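Local coordinates for cation-transporting ATPase, E1-E2 family protein (Streptococcus pneumoniae, PDB 4F2F) that probably exports copper(I) from the cell as a P-type ATPase, using a cupredoxin-like metal-binding domain that holds two copper(I) ions, at residues Cys50-Glu59 / Phe85-Tyr96. Residues are numbered along the deposited sequence; the frame is centred on the assembly and turned at random.
Sequences CYKEILFEEE and FSCGMKMQKGSY. With CU1 (copper (I) ion), chain C; CU1 (copper (I) ion), chain B.
Cys50 and Cys87 meet through copper(I): the chain B ion sits 2.2 Å from Cys50 SG and 2.1 Å from Cys87 SG, and Cys50 O also binds it. Cys50 SG, turned anti to its own nitrogen (chi1 -169°), bridges to the chain C ion, which Met89 SD and Met91 SD grip from segment 85-96; both methionine chains run extended through chi2 to present their sulfurs. One further ligand of this ion lies outside the two segments. On Cys87 SG, the backbone N-H of Gln92 lands almost straight (174°), joined by weaker bonds from Met89 N and Met91 N. Alongside, Gln92 rests CG against the Tyr51 ring, and a bend at chi2 brings CD to 3.3 Å from Tyr51 OH, the amide tilted 22° from the ring plane; Tyr51 OH is hydrogen-bonded to Gly24 N.

Behind the metals, strands 53-56 and 85-87 run antiparallel, Leu55 N donating to Ser86 O at 2.8 Å. Ser86 N returns the bond to Leu55 O at 3.0 Å. In the core, Phe85 CB stands over the centre of the Phe56 face, 3.5 Å from its centroid, while the two rings are nearly parallel but slid apart. Tyr96 meets Phe56 obliquely, CE1 to CD1 at 3.4 Å, and its hydroxyl reaches Glu59 OE2 and Glu58 N through waters. Sulfur supplies two of the three ligands at the chain B ion and three from the two segments at the chain C ion, which suits soft copper(I), and the N-H groups around Cys87 SG would probably stabilise its thiolate.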
# COMPACT_ATOMS: atom_id res chain seq x y z
N CYS A 50 12.43 2.82 10.50
CA CYS A 50 11.69 1.58 10.33
C CYS A 50 10.80 1.69 9.09
O CYS A 50 10.44 0.69 8.47
CB CYS A 50 10.84 1.27 11.57
SG CYS A 50 10.13 -0.39 11.62
N TYR A 51 10.48 2.93 8.71
CA TYR A 51 9.58 3.20 7.60
C TYR A 51 10.29 3.79 6.38
O TYR A 51 9.64 4.41 5.53
CB TYR A 51 8.47 4.16 8.04
CG TYR A 51 7.64 3.67 9.20
CD1 TYR A 51 6.43 3.03 8.99
CD2 TYR A 51 8.07 3.84 10.51
CE1 TYR A 51 5.66 2.58 10.05
CE2 TYR A 51 7.31 3.39 11.58
CZ TYR A 51 6.11 2.76 11.34
OH TYR A 51 5.35 2.31 12.40
N LYS A 52 11.60 3.61 6.28
CA LYS A 52 12.36 4.24 5.19
C LYS A 52 12.17 3.56 3.84
O LYS A 52 12.60 4.08 2.81
CB LYS A 52 13.85 4.32 5.53
CG LYS A 52 14.61 3.01 5.41
CD LYS A 52 16.10 3.22 5.68
CE LYS A 52 16.89 1.97 5.33
NZ LYS A 52 18.35 2.18 5.56
N GLU A 53 11.53 2.39 3.84
CA GLU A 53 11.27 1.66 2.60
C GLU A 53 9.86 1.08 2.57
O GLU A 53 9.26 0.82 3.62
CB GLU A 53 12.31 0.56 2.40
CG GLU A 53 13.69 1.09 2.02
CD GLU A 53 14.81 0.12 2.36
OE1 GLU A 53 14.52 -1.01 2.82
OE2 GLU A 53 15.99 0.49 2.16
N ILE A 54 9.34 0.90 1.36
CA ILE A 54 8.03 0.31 1.14
C ILE A 54 8.22 -0.97 0.33
O ILE A 54 8.84 -0.95 -0.74
CB ILE A 54 7.12 1.26 0.35
CG1 ILE A 54 7.02 2.61 1.05
CG2 ILE A 54 5.74 0.64 0.15
CD1 ILE A 54 6.49 3.72 0.17
N LEU A 55 7.68 -2.08 0.83
CA LEU A 55 7.89 -3.37 0.19
C LEU A 55 6.58 -4.02 -0.26
O LEU A 55 5.69 -4.27 0.55
CB LEU A 55 8.63 -4.32 1.14
CG LEU A 55 8.84 -5.77 0.68
CD1 LEU A 55 9.71 -5.82 -0.57
CD2 LEU A 55 9.45 -6.61 1.79
N PHE A 56 6.48 -4.27 -1.56
CA PHE A 56 5.43 -5.11 -2.12
C PHE A 56 6.11 -6.30 -2.79
O PHE A 56 6.34 -6.30 -4.00
CB PHE A 56 4.61 -4.32 -3.16
CG PHE A 56 3.59 -3.38 -2.56
CD1 PHE A 56 2.23 -3.63 -2.70
CD2 PHE A 56 3.98 -2.24 -1.87
CE1 PHE A 56 1.28 -2.78 -2.16
CE2 PHE A 56 3.04 -1.38 -1.33
CZ PHE A 56 1.69 -1.65 -1.48
N GLU A 57 6.44 -7.31 -1.99
CA GLU A 57 7.29 -8.41 -2.42
C GLU A 57 6.76 -9.13 -3.66
O GLU A 57 7.52 -9.49 -4.55
CB GLU A 57 7.48 -9.41 -1.28
CG GLU A 57 8.56 -10.46 -1.53
CD GLU A 57 9.92 -10.04 -1.02
OE1 GLU A 57 10.09 -9.91 0.21
OE2 GLU A 57 10.82 -9.81 -1.86
N GLU A 58 5.45 -9.33 -3.71
CA GLU A 58 4.85 -10.12 -4.78
C GLU A 58 4.79 -9.35 -6.10
O GLU A 58 4.52 -9.93 -7.15
CB GLU A 58 3.46 -10.59 -4.37
CG GLU A 58 3.44 -11.20 -2.99
CD GLU A 58 2.05 -11.56 -2.53
OE1 GLU A 58 1.28 -12.10 -3.34
OE2 GLU A 58 1.73 -11.30 -1.35
N GLU A 59 5.04 -8.05 -6.04
CA GLU A 59 5.10 -7.22 -7.23
C GLU A 59 6.54 -6.85 -7.57
O GLU A 59 6.80 -6.16 -8.54
CB GLU A 59 4.25 -5.95 -7.05
CG GLU A 59 2.77 -6.23 -6.90
CD GLU A 59 2.16 -6.82 -8.16
OE1 GLU A 59 2.68 -6.55 -9.26
OE2 GLU A 59 1.15 -7.55 -8.05
N PHE A 85 1.82 -6.22 2.09
CA PHE A 85 2.82 -5.17 1.90
C PHE A 85 3.36 -4.82 3.28
O PHE A 85 2.73 -5.12 4.29
CB PHE A 85 2.25 -3.95 1.17
CG PHE A 85 1.34 -3.08 2.01
CD1 PHE A 85 1.87 -2.15 2.89
CD2 PHE A 85 -0.04 -3.15 1.87
CE1 PHE A 85 1.04 -1.34 3.65
CE2 PHE A 85 -0.87 -2.35 2.63
CZ PHE A 85 -0.33 -1.44 3.52
N SER A 86 4.55 -4.24 3.33
CA SER A 86 5.16 -3.93 4.61
C SER A 86 6.23 -2.87 4.42
O SER A 86 6.48 -2.42 3.30
CB SER A 86 5.79 -5.18 5.22
OG SER A 86 6.94 -5.59 4.50
N CYS A 87 6.84 -2.44 5.52
CA CYS A 87 8.05 -1.64 5.43
C CYS A 87 9.19 -2.54 4.95
O CYS A 87 9.02 -3.76 4.83
CB CYS A 87 8.40 -1.03 6.78
SG CYS A 87 8.89 -2.24 8.03
N GLY A 88 10.34 -1.94 4.69
CA GLY A 88 11.49 -2.69 4.22
C GLY A 88 12.05 -3.66 5.26
O GLY A 88 12.83 -4.54 4.92
N MET A 89 11.65 -3.49 6.51
CA MET A 89 12.14 -4.36 7.58
C MET A 89 11.17 -5.50 7.85
O MET A 89 11.47 -6.41 8.63
CB MET A 89 12.37 -3.57 8.86
CG MET A 89 13.29 -2.37 8.72
SD MET A 89 13.65 -1.60 10.31
CE MET A 89 14.99 -2.63 10.90
N LYS A 90 10.00 -5.43 7.21
CA LYS A 90 8.92 -6.39 7.43
C LYS A 90 8.43 -6.39 8.88
O LYS A 90 7.85 -7.37 9.35
CB LYS A 90 9.34 -7.79 6.97
CG LYS A 90 9.60 -7.86 5.46
CD LYS A 90 10.38 -9.11 5.06
CE LYS A 90 9.54 -10.37 5.18
NZ LYS A 90 10.23 -11.55 4.57
N MET A 91 8.64 -5.27 9.58
CA MET A 91 8.18 -5.11 10.96
C MET A 91 6.77 -4.52 11.01
O MET A 91 5.95 -4.92 11.84
CB MET A 91 9.14 -4.22 11.76
CG MET A 91 10.52 -4.83 11.95
SD MET A 91 11.65 -3.71 12.80
CE MET A 91 10.98 -3.71 14.46
N GLN A 92 6.50 -3.56 10.14
CA GLN A 92 5.17 -2.95 10.04
C GLN A 92 4.47 -3.48 8.80
O GLN A 92 4.97 -3.31 7.68
CB GLN A 92 5.29 -1.43 10.01
CG GLN A 92 5.93 -0.82 11.24
CD GLN A 92 5.08 -0.99 12.48
OE1 GLN A 92 3.86 -1.12 12.39
NE2 GLN A 92 5.71 -0.98 13.65
N LYS A 93 3.31 -4.10 8.99
CA LYS A 93 2.65 -4.80 7.89
C LYS A 93 1.27 -4.26 7.54
O LYS A 93 0.62 -3.56 8.33
CB LYS A 93 2.53 -6.29 8.21
CG LYS A 93 3.85 -6.99 8.42
CD LYS A 93 3.61 -8.38 8.98
CE LYS A 93 4.91 -9.14 9.15
NZ LYS A 93 4.69 -10.40 9.90
N GLY A 94 0.82 -4.61 6.34
CA GLY A 94 -0.50 -4.27 5.85
C GLY A 94 -0.88 -5.30 4.80
O GLY A 94 -0.12 -6.23 4.55
N SER A 95 -2.05 -5.14 4.20
CA SER A 95 -2.47 -6.08 3.17
C SER A 95 -3.28 -5.39 2.09
O SER A 95 -3.92 -4.37 2.33
CB SER A 95 -3.28 -7.23 3.78
OG SER A 95 -4.58 -6.83 4.15
N TYR A 96 -3.23 -5.96 0.90
CA TYR A 96 -4.13 -5.54 -0.16
C TYR A 96 -4.85 -6.76 -0.72
O TYR A 96 -4.23 -7.74 -1.11
CB TYR A 96 -3.41 -4.75 -1.25
CG TYR A 96 -2.28 -5.47 -1.96
CD1 TYR A 96 -1.02 -5.55 -1.40
CD2 TYR A 96 -2.47 -6.03 -3.22
CE1 TYR A 96 0.02 -6.19 -2.06
CE2 TYR A 96 -1.45 -6.67 -3.88
CZ TYR A 96 -0.21 -6.75 -3.30
OH TYR A 96 0.82 -7.39 -3.95
CU CU1 C . 11.91 -1.72 11.82
CU CU1 B . 9.65 -1.01 9.61
O HOH W 1 11.74 0.30 5.86
O HOH W 2 14.39 -3.66 2.50
O HOH W 3 11.46 -11.28 2.05
O HOH W 4 3.21 -7.75 -2.38
O HOH W 5 -0.05 -8.71 -6.10